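Putative TIM-barrel metal-dependent hydrolase (Mycobacterium avium subsp. paratuberculosis S397, PDB 4DZI) probably catalyses a metal-dependent hydrolysis as a member of the amidohydrolase superfamily, with a TIM-barrel fold and a two-metal site occupied here by cadmium. Local coordinates at residues Y7-V12 against S365-T370; A108-Q113 against H161-A166; T117-P122 against A189-V194; F183-G188 against A223-G228; I346-I351 against R382-D387. One frame throughout, in Å; residues are numbered along the deposited sequence.

Overall arrangement
The five contacts show a TIM barrel being closed from several directions at once. From the N terminus, interaction 1 joins the first barrel strand, 9-15, to a loop some 350 residues later, and interactions 2, 3 and 4 fall inside that span. Interactions 2 and 3 cross: helix 103-113 packs against strand 163-165, while strand 115-121, hydrogen-bonded to both 9-15 and 163-165, meets strand 192-193 across the barrel interior. Interaction 4 crosses interaction 3 and joins the turns leading into strands 192-193 and 227-230. Interaction 5, near the C terminus, crosses interaction 1; there M385 O receives I10 N, tying helix 378-393 to the first strand.

Interaction 1 of 5, residues Y7-V12 against S365-T370; sequences YRVIDV and SPVSFT
V9 and V367 supply the apolar half of this contact, and D11 with P366 the polar-to-apolar half. In the first pair the two side chains meet at roughly a right angle: V9 CG2 lies 4.1 Å from V367 CG1, and V9 CG1 is almost as near to the same methyl. This methyl of V367, anti to its own carbonyl carbon (chi1 -64°), is thus turned against both branches of V9.

In the second pair the D11 carboxylate crosses the proline ring, OD2 resting 3.6 Å from P366 CB. No hydrogen bond spans the segments. The carboxylate is satisfied elsewhere, OD2 by S355 OG and OD1 by D13 N, which leaves the proline as an apolar neighbour of an oxygen already engaged. The 365-370 turn is tied internally, since S365 O accepts both S368 N and S368 OG, the hydroxyl at 2.6 Å.

The D11 side chain is about 8 Å from a bound cadmium ion, and D13, two residues on, is a cadmium ligand. Strand 9-15 pairs in parallel with strand 115-121, helix 378-393 packs on I10 and V12, and P366 and V367, opening the 3-10 turn, lie against D11 and V9, which F353 also touches.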
# COMPACT_ATOMS: atom_id res chain seq x y z
N TYR C 7 31.72 19.16 14.62
CA TYR C 7 30.65 20.13 14.79
C TYR C 7 29.50 19.44 15.50
O TYR C 7 29.41 18.19 15.44
CB TYR C 7 30.18 20.65 13.42
CG TYR C 7 29.96 19.52 12.42
CD1 TYR C 7 28.71 18.85 12.35
CD2 TYR C 7 31.00 19.10 11.59
CE1 TYR C 7 28.52 17.80 11.46
CE2 TYR C 7 30.82 18.06 10.68
CZ TYR C 7 29.57 17.41 10.63
OH TYR C 7 29.44 16.37 9.73
N ARG C 8 28.66 20.23 16.16
CA ARG C 8 27.44 19.69 16.81
C ARG C 8 26.46 19.34 15.72
O ARG C 8 26.47 19.93 14.67
CB ARG C 8 26.82 20.71 17.76
CG ARG C 8 27.73 21.06 18.95
CD ARG C 8 27.33 22.41 19.55
NE ARG C 8 27.58 23.50 18.61
CZ ARG C 8 27.16 24.75 18.79
NH1 ARG C 8 27.42 25.71 17.89
NH2 ARG C 8 26.45 25.04 19.88
N VAL C 9 25.58 18.38 16.01
CA VAL C 9 24.62 17.96 15.00
C VAL C 9 23.24 18.55 15.26
O VAL C 9 22.97 19.08 16.34
CB VAL C 9 24.56 16.43 14.90
CG1 VAL C 9 25.94 15.87 14.58
CG2 VAL C 9 24.04 15.81 16.20
N ILE C 10 22.35 18.46 14.27
CA ILE C 10 20.97 18.89 14.42
C ILE C 10 20.15 17.60 14.20
O ILE C 10 20.20 17.04 13.13
CB ILE C 10 20.59 19.91 13.34
CG1 ILE C 10 21.58 21.09 13.34
CG2 ILE C 10 19.12 20.34 13.50
CD1 ILE C 10 21.51 21.98 14.55
N ASP C 11 19.48 17.13 15.24
CA ASP C 11 18.76 15.83 15.22
C ASP C 11 17.29 16.11 14.96
O ASP C 11 16.61 16.71 15.82
CB ASP C 11 18.96 15.17 16.59
CG ASP C 11 18.56 13.70 16.59
OD1 ASP C 11 17.68 13.34 15.80
OD2 ASP C 11 19.13 12.92 17.41
N VAL C 12 16.75 15.69 13.80
CA VAL C 12 15.36 16.05 13.50
C VAL C 12 14.33 15.07 14.09
O VAL C 12 13.13 15.23 13.89
CB VAL C 12 15.11 16.22 11.98
CG1 VAL C 12 16.13 17.22 11.36
CG2 VAL C 12 15.14 14.88 11.23
N SER C 365 22.92 5.89 20.58
CA SER C 365 23.81 7.05 20.48
C SER C 365 23.50 7.77 19.20
O SER C 365 23.80 7.28 18.12
CB SER C 365 25.27 6.59 20.42
OG SER C 365 26.15 7.70 20.19
N PRO C 366 22.88 8.95 19.31
CA PRO C 366 22.45 9.63 18.08
C PRO C 366 23.56 9.82 17.03
O PRO C 366 23.34 9.57 15.82
CB PRO C 366 21.90 10.96 18.61
CG PRO C 366 21.38 10.61 19.99
CD PRO C 366 22.39 9.61 20.53
N VAL C 367 24.74 10.30 17.44
CA VAL C 367 25.76 10.56 16.43
C VAL C 367 26.28 9.28 15.75
O VAL C 367 26.99 9.38 14.76
CB VAL C 367 26.96 11.39 16.95
CG1 VAL C 367 26.51 12.80 17.38
CG2 VAL C 367 27.71 10.63 18.05
N SER C 368 25.94 8.09 16.28
CA SER C 368 26.33 6.84 15.59
C SER C 368 25.68 6.69 14.22
O SER C 368 26.02 5.79 13.45
CB SER C 368 26.05 5.61 16.46
OG SER C 368 24.66 5.41 16.58
N PHE C 369 24.75 7.58 13.89
CA PHE C 369 24.16 7.59 12.55
C PHE C 369 25.27 7.70 11.50
O PHE C 369 25.13 7.22 10.39
CB PHE C 369 23.18 8.77 12.44
CG PHE C 369 22.34 8.79 11.18
CD1 PHE C 369 22.80 9.42 10.03
CD2 PHE C 369 21.06 8.24 11.18
CE1 PHE C 369 22.04 9.48 8.89
CE2 PHE C 369 20.28 8.30 10.03
CZ PHE C 369 20.77 8.92 8.89
N THR C 370 26.39 8.35 11.84
CA THR C 370 27.44 8.51 10.86
C THR C 370 28.03 7.21 10.34
O THR C 370 28.62 7.20 9.24
CB THR C 370 28.61 9.38 11.39
OG1 THR C 370 29.14 8.77 12.57
CG2 THR C 370 28.13 10.81 11.76

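Interaction 2 of 5, residues A108-Q113 against H161-A166; sequences AVMDEQ and HRIIAA
R162 turns its guanidinium end-on to D111, so that NH1 and NH2 both converge on one carboxylate oxygen. D111 OD1 is 2.9 Å from R162 NH1 and equally far from R162 NH2; the N-H...O angles of about 140° show a shared, bent grip rather than two straight bonds. The two groups are nearly coplanar, their planes 15° apart, and OD1 takes NH1 on its syn side and NH2 on its anti side, both coming in somewhat out of the carboxylate plane. D111 lies at the solvent-exposed margin, whereas M110 and I163 are buried. Bends at chi2 and chi3 curl the arginine, whose guanidinium also reaches back to the main chain: NE donates to E116 O, and NH2 to I115 O. The group is therefore held at several points, between the acid on the helix and the start of the neighbouring strand.

This is a helix-on-sheet contact of the barrel wall. Helix 103-113 leads directly into strand 115-121, and strand 163-165 runs parallel beside that strand.

M110 approaches from the same helix turn, its CB 3.6 Å from R162 NH2, obliquely to the guanidinium. Its chain extends and then bends at chi3 (58°), which carries CE to 3.2 Å from R162 O. The sulfur meets the next residue: M110 SD lies 4.0 Å from I163 CG1, with I163 CD1 only slightly farther, and the two side chains are inclined to one another. I163 also touches R103 and I107 of the same helix, while M110 rests on I115 and A118 of the adjoining strand 115-121.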
# COMPACT_ATOMS: atom_id res chain seq x y z
N ALA C 108 21.11 19.25 29.15
CA ALA C 108 22.37 18.71 29.63
C ALA C 108 22.76 17.40 28.95
O ALA C 108 23.92 17.17 28.68
CB ALA C 108 22.31 18.53 31.14
N VAL C 109 21.78 16.54 28.69
CA VAL C 109 22.04 15.31 27.93
C VAL C 109 22.38 15.63 26.47
O VAL C 109 23.26 14.99 25.91
CB VAL C 109 20.83 14.34 28.04
CG1 VAL C 109 20.89 13.21 27.03
CG2 VAL C 109 20.82 13.75 29.45
N MET C 110 21.71 16.62 25.87
CA MET C 110 22.06 17.06 24.51
C MET C 110 23.52 17.49 24.43
O MET C 110 24.21 17.19 23.47
CB MET C 110 21.13 18.18 24.01
CG MET C 110 19.71 17.63 23.75
SD MET C 110 18.52 18.90 23.54
CE MET C 110 19.27 19.76 22.15
N ASP C 111 24.00 18.18 25.46
CA ASP C 111 25.41 18.55 25.48
C ASP C 111 26.33 17.32 25.40
O ASP C 111 27.28 17.30 24.60
CB ASP C 111 25.75 19.39 26.72
CG ASP C 111 25.07 20.76 26.75
OD1 ASP C 111 24.69 21.28 25.69
OD2 ASP C 111 24.95 21.35 27.86
N GLU C 112 26.06 16.30 26.22
CA GLU C 112 26.82 15.04 26.20
C GLU C 112 26.72 14.37 24.83
O GLU C 112 27.67 13.80 24.34
CB GLU C 112 26.24 14.07 27.24
CG GLU C 112 26.49 14.43 28.69
CD GLU C 112 25.35 14.06 29.64
OE1 GLU C 112 24.72 12.96 29.53
OE2 GLU C 112 25.10 14.90 30.53
N GLN C 113 25.56 14.47 24.21
CA GLN C 113 25.33 13.80 22.92
C GLN C 113 25.88 14.56 21.72
O GLN C 113 25.85 14.06 20.60
CB GLN C 113 23.81 13.67 22.72
CG GLN C 113 23.18 12.59 23.58
CD GLN C 113 21.66 12.65 23.54
OE1 GLN C 113 21.05 13.73 23.43
NE2 GLN C 113 21.02 11.47 23.70
N HIS C 161 17.54 28.35 21.65
CA HIS C 161 17.47 27.63 20.36
C HIS C 161 18.06 26.23 20.39
O HIS C 161 18.67 25.78 19.40
CB HIS C 161 18.05 28.48 19.21
CG HIS C 161 17.33 29.80 19.01
ND1 HIS C 161 15.98 29.90 18.94
CD2 HIS C 161 17.82 31.11 18.88
CE1 HIS C 161 15.63 31.20 18.78
NE2 HIS C 161 16.76 31.93 18.75
N ARG C 162 17.87 25.52 21.50
CA ARG C 162 18.35 24.15 21.63
C ARG C 162 17.23 23.17 21.23
O ARG C 162 17.51 22.06 20.80
CB ARG C 162 18.72 23.84 23.08
CG ARG C 162 19.88 24.64 23.67
CD ARG C 162 21.16 24.53 22.83
NE ARG C 162 21.71 23.17 22.72
CZ ARG C 162 22.41 22.54 23.66
NH1 ARG C 162 22.63 23.14 24.84
NH2 ARG C 162 22.86 21.31 23.47
N ILE C 163 15.98 23.59 21.39
CA ILE C 163 14.87 22.65 21.18
C ILE C 163 13.80 23.24 20.30
O ILE C 163 13.28 24.32 20.56
CB ILE C 163 14.30 22.17 22.53
CG1 ILE C 163 15.31 21.22 23.18
CG2 ILE C 163 12.90 21.59 22.37
CD1 ILE C 163 14.94 20.72 24.56
N ILE C 164 13.48 22.54 19.21
CA ILE C 164 12.34 22.94 18.39
C ILE C 164 11.22 21.97 18.74
O ILE C 164 11.26 20.83 18.29
CB ILE C 164 12.70 22.81 16.89
CG1 ILE C 164 13.85 23.76 16.53
CG2 ILE C 164 11.47 23.07 16.02
CD1 ILE C 164 13.54 25.19 16.89
N ALA C 165 10.28 22.37 19.59
CA ALA C 165 9.17 21.47 19.95
C ALA C 165 8.03 21.75 19.02
O ALA C 165 7.47 22.83 19.03
CB ALA C 165 8.76 21.68 21.42
N ALA C 166 7.66 20.75 18.22
CA ALA C 166 6.68 20.94 17.18
C ALA C 166 5.25 20.71 17.67
O ALA C 166 4.89 19.59 18.07
CB ALA C 166 7.00 19.98 16.03

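Interaction 3 of 5, residues T117-P122 against A189-V194; sequences TAFMLP and AKLVLV
F119 overlaps L191 along one side of its ring: CD2 is 3.5 Å from L191 CD2, with F119 CE2 at 3.9 Å from the same methyl. The side chains cross at about a right angle, and the methyl approaches the ring obliquely. L191 extends its CG directly opposite the backbone N (chi1 174°), which carries the isobutyl group inward to the phenyl.

Two positions on, L193 CD1 points at the CD corner of the P122 ring. The separation of L193 CD1 from P122 CD, 3.4 Å, is tighter than usual van der Waals contact and marks a closely pressed point. L121 fills in beside it, its CD2 4.2 Å from L193 CD1. All five residues are buried and the contact is wholly apolar, without a hydrogen bond between the segments.

F119, L121 and P122 thus face the alternate residues L191 and L193 across the interior of the TIM barrel rather than side by side in a sheet. L121 comes close to a bound cadmium ion and touches the metal ligands D13 and H230. Strand 115-121 lies between 9-15 and 163-165, whereas 192-193 is bordered by 227-230; A166, just beyond 163-165, touches L193.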
# COMPACT_ATOMS: atom_id res chain seq x y z
N THR C 117 20.78 21.26 18.29
CA THR C 117 19.33 21.48 18.30
C THR C 117 18.65 20.14 18.03
O THR C 117 19.11 19.41 17.18
CB THR C 117 18.89 22.50 17.21
OG1 THR C 117 19.54 23.77 17.46
CG2 THR C 117 17.38 22.75 17.21
N ALA C 118 17.62 19.84 18.80
CA ALA C 118 16.84 18.62 18.61
C ALA C 118 15.42 19.04 18.26
O ALA C 118 14.89 19.97 18.89
CB ALA C 118 16.81 17.83 19.91
N PHE C 119 14.78 18.33 17.31
CA PHE C 119 13.33 18.50 17.08
C PHE C 119 12.67 17.59 18.11
O PHE C 119 12.99 16.41 18.16
CB PHE C 119 12.92 18.07 15.67
CG PHE C 119 13.47 18.94 14.56
CD1 PHE C 119 14.45 19.90 14.78
CD2 PHE C 119 13.00 18.75 13.27
CE1 PHE C 119 14.93 20.67 13.71
CE2 PHE C 119 13.46 19.50 12.21
CZ PHE C 119 14.43 20.47 12.43
N MET C 120 11.80 18.13 18.95
CA MET C 120 11.22 17.35 20.06
C MET C 120 9.76 17.05 19.70
O MET C 120 8.95 17.97 19.49
CB MET C 120 11.29 18.13 21.39
CG MET C 120 12.69 18.13 22.01
SD MET C 120 13.29 16.50 22.56
CE MET C 120 12.08 16.17 23.82
N LEU C 121 9.45 15.76 19.60
CA LEU C 121 8.23 15.30 18.95
C LEU C 121 7.48 14.40 19.93
O LEU C 121 8.09 13.81 20.80
CB LEU C 121 8.59 14.50 17.67
CG LEU C 121 9.58 15.24 16.76
CD1 LEU C 121 9.92 14.39 15.55
CD2 LEU C 121 8.99 16.55 16.27
N PRO C 122 6.15 14.30 19.77
CA PRO C 122 5.34 13.59 20.73
C PRO C 122 5.50 12.07 20.65
O PRO C 122 6.00 11.53 19.65
CB PRO C 122 3.88 13.94 20.33
CG PRO C 122 3.98 14.99 19.28
CD PRO C 122 5.34 14.77 18.64
N ALA C 189 6.65 28.93 16.99
CA ALA C 189 6.89 27.60 16.41
C ALA C 189 7.65 27.69 15.09
O ALA C 189 7.37 28.56 14.26
CB ALA C 189 5.56 26.87 16.19
N LYS C 190 8.58 26.76 14.89
CA LYS C 190 9.43 26.73 13.71
C LYS C 190 9.14 25.49 12.84
O LYS C 190 9.69 25.35 11.73
CB LYS C 190 10.91 26.74 14.11
CG LYS C 190 11.32 27.95 14.94
CD LYS C 190 11.04 29.24 14.22
CE LYS C 190 11.78 30.41 14.91
NZ LYS C 190 11.31 30.62 16.31
N LEU C 191 8.33 24.59 13.39
CA LEU C 191 7.96 23.32 12.70
C LEU C 191 6.59 22.95 13.27
O LEU C 191 6.37 23.11 14.49
CB LEU C 191 8.97 22.20 13.00
CG LEU C 191 8.66 20.78 12.48
CD1 LEU C 191 8.63 20.73 10.95
CD2 LEU C 191 9.69 19.80 13.01
N VAL C 192 5.64 22.53 12.42
CA VAL C 192 4.37 22.04 12.96
C VAL C 192 4.16 20.61 12.46
O VAL C 192 4.61 20.27 11.35
CB VAL C 192 3.16 22.91 12.55
CG1 VAL C 192 3.41 24.37 12.89
CG2 VAL C 192 2.87 22.74 11.07
N LEU C 193 3.47 19.79 13.23
CA LEU C 193 3.19 18.42 12.79
C LEU C 193 1.75 18.31 12.32
O LEU C 193 0.83 18.69 13.04
CB LEU C 193 3.37 17.44 13.96
CG LEU C 193 4.77 17.48 14.55
CD1 LEU C 193 4.81 16.44 15.68
CD2 LEU C 193 5.82 17.17 13.50
N VAL C 194 1.54 17.79 11.12
CA VAL C 194 0.20 17.42 10.70
C VAL C 194 0.24 15.91 10.55
O VAL C 194 1.25 15.36 10.11
CB VAL C 194 -0.15 18.09 9.35
CG1 VAL C 194 -1.45 17.52 8.75
CG2 VAL C 194 -0.33 19.61 9.55

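Interaction 4 of 5, residues F183-G188 against A223-G228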
# COMPACT_ATOMS: atom_id res chain seq x y z
N PHE C 183 -1.91 30.91 16.32
CA PHE C 183 -1.51 30.86 17.72
C PHE C 183 -0.09 30.30 17.89
O PHE C 183 0.72 30.87 18.60
CB PHE C 183 -2.51 30.04 18.56
CG PHE C 183 -1.94 29.55 19.86
CD1 PHE C 183 -1.41 28.26 19.95
CD2 PHE C 183 -1.93 30.36 20.98
CE1 PHE C 183 -0.87 27.81 21.14
CE2 PHE C 183 -1.40 29.90 22.17
CZ PHE C 183 -0.86 28.63 22.26
N VAL C 184 0.21 29.16 17.25
CA VAL C 184 1.56 28.57 17.42
C VAL C 184 2.67 29.37 16.74
O VAL C 184 3.76 29.50 17.28
CB VAL C 184 1.63 27.04 17.04
CG1 VAL C 184 0.62 26.24 17.87
CG2 VAL C 184 1.44 26.83 15.54
N LEU C 185 2.38 29.95 15.57
CA LEU C 185 3.31 30.85 14.90
C LEU C 185 3.59 32.07 15.77
O LEU C 185 4.74 32.50 15.91
CB LEU C 185 2.75 31.28 13.54
CG LEU C 185 2.73 30.23 12.44
CD1 LEU C 185 2.17 30.82 11.15
CD2 LEU C 185 4.14 29.71 12.19
N ALA C 186 2.55 32.64 16.37
CA ALA C 186 2.79 33.78 17.27
C ALA C 186 3.64 33.38 18.49
O ALA C 186 4.39 34.21 19.02
CB ALA C 186 1.49 34.42 17.70
N ARG C 187 3.56 32.13 18.94
CA ARG C 187 4.41 31.67 20.03
C ARG C 187 5.79 31.19 19.55
O ARG C 187 6.57 30.63 20.32
CB ARG C 187 3.72 30.57 20.84
CG ARG C 187 2.53 31.02 21.68
CD ARG C 187 2.92 31.15 23.16
NE ARG C 187 1.77 31.41 24.03
CZ ARG C 187 1.21 30.55 24.89
NH1 ARG C 187 0.17 30.95 25.62
NH2 ARG C 187 1.66 29.31 25.04
N GLY C 188 6.10 31.40 18.28
CA GLY C 188 7.44 31.12 17.80
C GLY C 188 7.69 29.72 17.25
O GLY C 188 8.82 29.37 17.00
N ALA C 223 5.07 31.93 6.33
CA ALA C 223 5.88 32.02 7.54
C ALA C 223 7.23 31.32 7.42
O ALA C 223 8.10 31.48 8.27
CB ALA C 223 5.11 31.47 8.74
N GLY C 224 7.41 30.53 6.36
CA GLY C 224 8.63 29.74 6.20
C GLY C 224 8.73 28.58 7.19
O GLY C 224 9.84 28.07 7.45
N VAL C 225 7.59 28.13 7.70
CA VAL C 225 7.54 27.04 8.67
C VAL C 225 7.10 25.74 7.98
O VAL C 225 5.99 25.66 7.42
CB VAL C 225 6.57 27.40 9.82
CG1 VAL C 225 6.20 26.17 10.65
CG2 VAL C 225 7.18 28.50 10.71
N PRO C 226 7.97 24.70 8.03
CA PRO C 226 7.60 23.44 7.37
C PRO C 226 6.49 22.68 8.09
O PRO C 226 6.28 22.84 9.29
CB PRO C 226 8.89 22.61 7.41
CG PRO C 226 9.96 23.50 7.93
CD PRO C 226 9.32 24.66 8.62
N VAL C 227 5.79 21.84 7.34
CA VAL C 227 4.89 20.87 7.93
C VAL C 227 5.68 19.58 8.08
O VAL C 227 6.35 19.12 7.14
CB VAL C 227 3.62 20.64 7.07
CG1 VAL C 227 3.98 20.35 5.61
CG2 VAL C 227 2.76 19.54 7.69
N GLY C 228 5.62 18.99 9.27
CA GLY C 228 6.28 17.70 9.45
C GLY C 228 5.25 16.60 9.55
O GLY C 228 4.17 16.81 10.10
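A Schellman motif ends helix 174-186 at one side of this contact, and another ends helix 214-223 at the other, so two helix ends of the barrel's outer layer meet as the chain turns inward. In the first, G188 has positive phi (91°), and its N bonds to L185 O at 2.9 Å while A189 N returns to V184 O. G224 serves the same purpose on the opposing side, again with positive phi.

Between them L185 does the touching, by both branches. Its CD1 lies 3.9 Å from A223 CB, and its CD2 is 3.6 Å from V225 CG2; CD2 also lies 4.0 Å from A223 CB, so the alanine methyl sits against the whole fork. The L185 and V225 side chains lie alongside one another and run antiparallel. V225 has CG1 opposite its backbone N (chi1 165°), which leaves CG2 as the branch beside the leucine. The contact is purely apolar and partly buried, with A223 at its exposed edge.

Inward of this pair, V184 and V225 both touch V192, and V225 also packs on L220 of helix 214-223. Strands 192-193 and 227-230 then run parallel as neighbours, each entered from its helix through one of these turns.

Interaction 5 of 5, residues I346-I351 against R382-D387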
# COMPACT_ATOMS: atom_id res chain seq x y z
N ILE C 346 16.64 11.62 -4.50
CA ILE C 346 16.06 12.87 -4.05
C ILE C 346 17.06 14.01 -3.89
O ILE C 346 16.65 15.16 -3.74
CB ILE C 346 15.28 12.71 -2.72
CG1 ILE C 346 16.23 12.34 -1.58
CG2 ILE C 346 14.19 11.66 -2.87
CD1 ILE C 346 15.58 12.37 -0.20
N GLY C 347 18.35 13.68 -3.94
CA GLY C 347 19.42 14.68 -3.76
C GLY C 347 19.95 14.61 -2.34
O GLY C 347 19.16 14.49 -1.37
N VAL C 348 21.27 14.67 -2.18
CA VAL C 348 21.83 14.58 -0.86
C VAL C 348 21.31 15.71 0.05
O VAL C 348 21.26 15.54 1.28
CB VAL C 348 23.36 14.62 -0.94
CG1 VAL C 348 23.82 15.97 -1.47
CG2 VAL C 348 23.96 14.30 0.41
N ASP C 349 20.90 16.84 -0.55
CA ASP C 349 20.46 17.96 0.27
C ASP C 349 19.12 17.73 0.96
O ASP C 349 18.72 18.50 1.84
CB ASP C 349 20.39 19.25 -0.55
CG ASP C 349 19.42 19.15 -1.72
OD1 ASP C 349 19.67 18.34 -2.65
OD2 ASP C 349 18.40 19.87 -1.69
N LYS C 350 18.40 16.66 0.58
CA LYS C 350 17.11 16.40 1.18
C LYS C 350 17.14 15.29 2.24
O LYS C 350 16.09 14.96 2.82
CB LYS C 350 16.09 16.05 0.08
CG LYS C 350 15.73 17.28 -0.77
CD LYS C 350 15.25 18.43 0.10
CE LYS C 350 14.38 19.41 -0.66
NZ LYS C 350 15.22 20.40 -1.36
N ILE C 351 18.33 14.74 2.49
CA ILE C 351 18.46 13.64 3.46
C ILE C 351 18.78 14.21 4.84
O ILE C 351 19.73 14.98 4.99
CB ILE C 351 19.55 12.66 3.01
CG1 ILE C 351 19.15 12.01 1.68
CG2 ILE C 351 19.80 11.59 4.06
CD1 ILE C 351 20.22 11.07 1.14
N ARG C 382 28.41 16.56 6.57
CA ARG C 382 28.01 17.81 7.26
C ARG C 382 26.62 18.28 6.85
O ARG C 382 25.87 18.80 7.68
CB ARG C 382 29.09 18.89 7.04
CG ARG C 382 28.70 20.35 7.33
CD ARG C 382 28.63 20.64 8.82
NE ARG C 382 28.39 22.06 9.09
CZ ARG C 382 29.31 22.91 9.56
NH1 ARG C 382 30.56 22.49 9.80
NH2 ARG C 382 28.97 24.17 9.81
N LYS C 383 26.21 18.03 5.60
CA LYS C 383 24.87 18.40 5.19
C LYS C 383 23.87 17.51 5.88
O LYS C 383 22.87 17.98 6.44
CB LYS C 383 24.65 18.26 3.67
CG LYS C 383 25.45 19.25 2.84
CD LYS C 383 25.16 19.03 1.37
CE LYS C 383 25.75 20.20 0.58
NZ LYS C 383 25.34 20.22 -0.85
N ILE C 384 24.11 16.20 5.81
CA ILE C 384 23.15 15.22 6.36
C ILE C 384 23.02 15.35 7.88
O ILE C 384 21.90 15.29 8.45
CB ILE C 384 23.58 13.81 5.97
CG1 ILE C 384 23.38 13.65 4.45
CG2 ILE C 384 22.74 12.76 6.70
CD1 ILE C 384 23.98 12.37 3.91
N MET C 385 24.14 15.57 8.55
CA MET C 385 24.13 15.66 10.02
C MET C 385 23.74 17.00 10.62
O MET C 385 23.44 17.09 11.81
CB MET C 385 25.51 15.26 10.57
CG MET C 385 25.94 13.84 10.24
SD MET C 385 24.80 12.54 10.84
CE MET C 385 24.91 12.70 12.61
N ARG C 386 23.76 18.05 9.82
CA ARG C 386 23.53 19.38 10.35
C ARG C 386 22.88 20.37 9.39
O ARG C 386 21.84 20.94 9.67
CB ARG C 386 24.88 19.92 10.82
CG ARG C 386 24.78 21.31 11.38
CD ARG C 386 26.14 21.78 11.85
NE ARG C 386 25.92 23.15 12.27
CZ ARG C 386 25.49 23.54 13.47
NH1 ARG C 386 25.30 22.68 14.47
NH2 ARG C 386 25.25 24.83 13.68
N ASP C 387 23.51 20.61 8.23
CA ASP C 387 23.05 21.76 7.47
C ASP C 387 21.76 21.58 6.68
O ASP C 387 21.04 22.55 6.43
CB ASP C 387 24.17 22.27 6.60
CG ASP C 387 25.28 22.90 7.43
OD1 ASP C 387 24.95 23.63 8.39
OD2 ASP C 387 26.45 22.68 7.15
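I351 and I384 bring the two backbones to their closest approach, CA to CA 5.7 Å. On one side the chain leaves helix 339-346 at G347, whose phi is positive, and makes a short 3-10 turn over 348-350. K350 N bonds to G347 O at 3.0 Å. On the other side helix 378-393 widens into a pi-type turn at 383-387, where D387 N reaches back to R382 O. No hydrogen bond joins the two segments; I351 O instead lies 3.7 Å from I384 CA, and it accepts from N388 ND2, one residue beyond the segment.

I384 is the central side chain, used by both of its branches. Its CD1 lies 4.0 Å from V348 CG2, and the two side chains meet at nearly a right angle. Its CG2 runs beside I351, 4.1 Å from I351 CG2, with both side chains pointing the same way. I384 CG1 is anti to the carbonyl carbon (chi1 -69°), while CG2 is anti to the backbone N; CD1 thereby meets the valine and CG2 the isoleucine, and CG1 lies about equally near V348 CG2 and I351 CG2. K383 adds its aliphatic chain at the margin, with CD 4.4 Å from V348 CG1.

Charges lie outside this apolar core: R382 NE and D387 OD2 form a salt bridge within the helix, and R386 NH1 bonds to E116 and R8 O. I351 rests on L342 and A343 of helix 339-346, while helix 378-393 reaches strand 9-15 through M385 and R386.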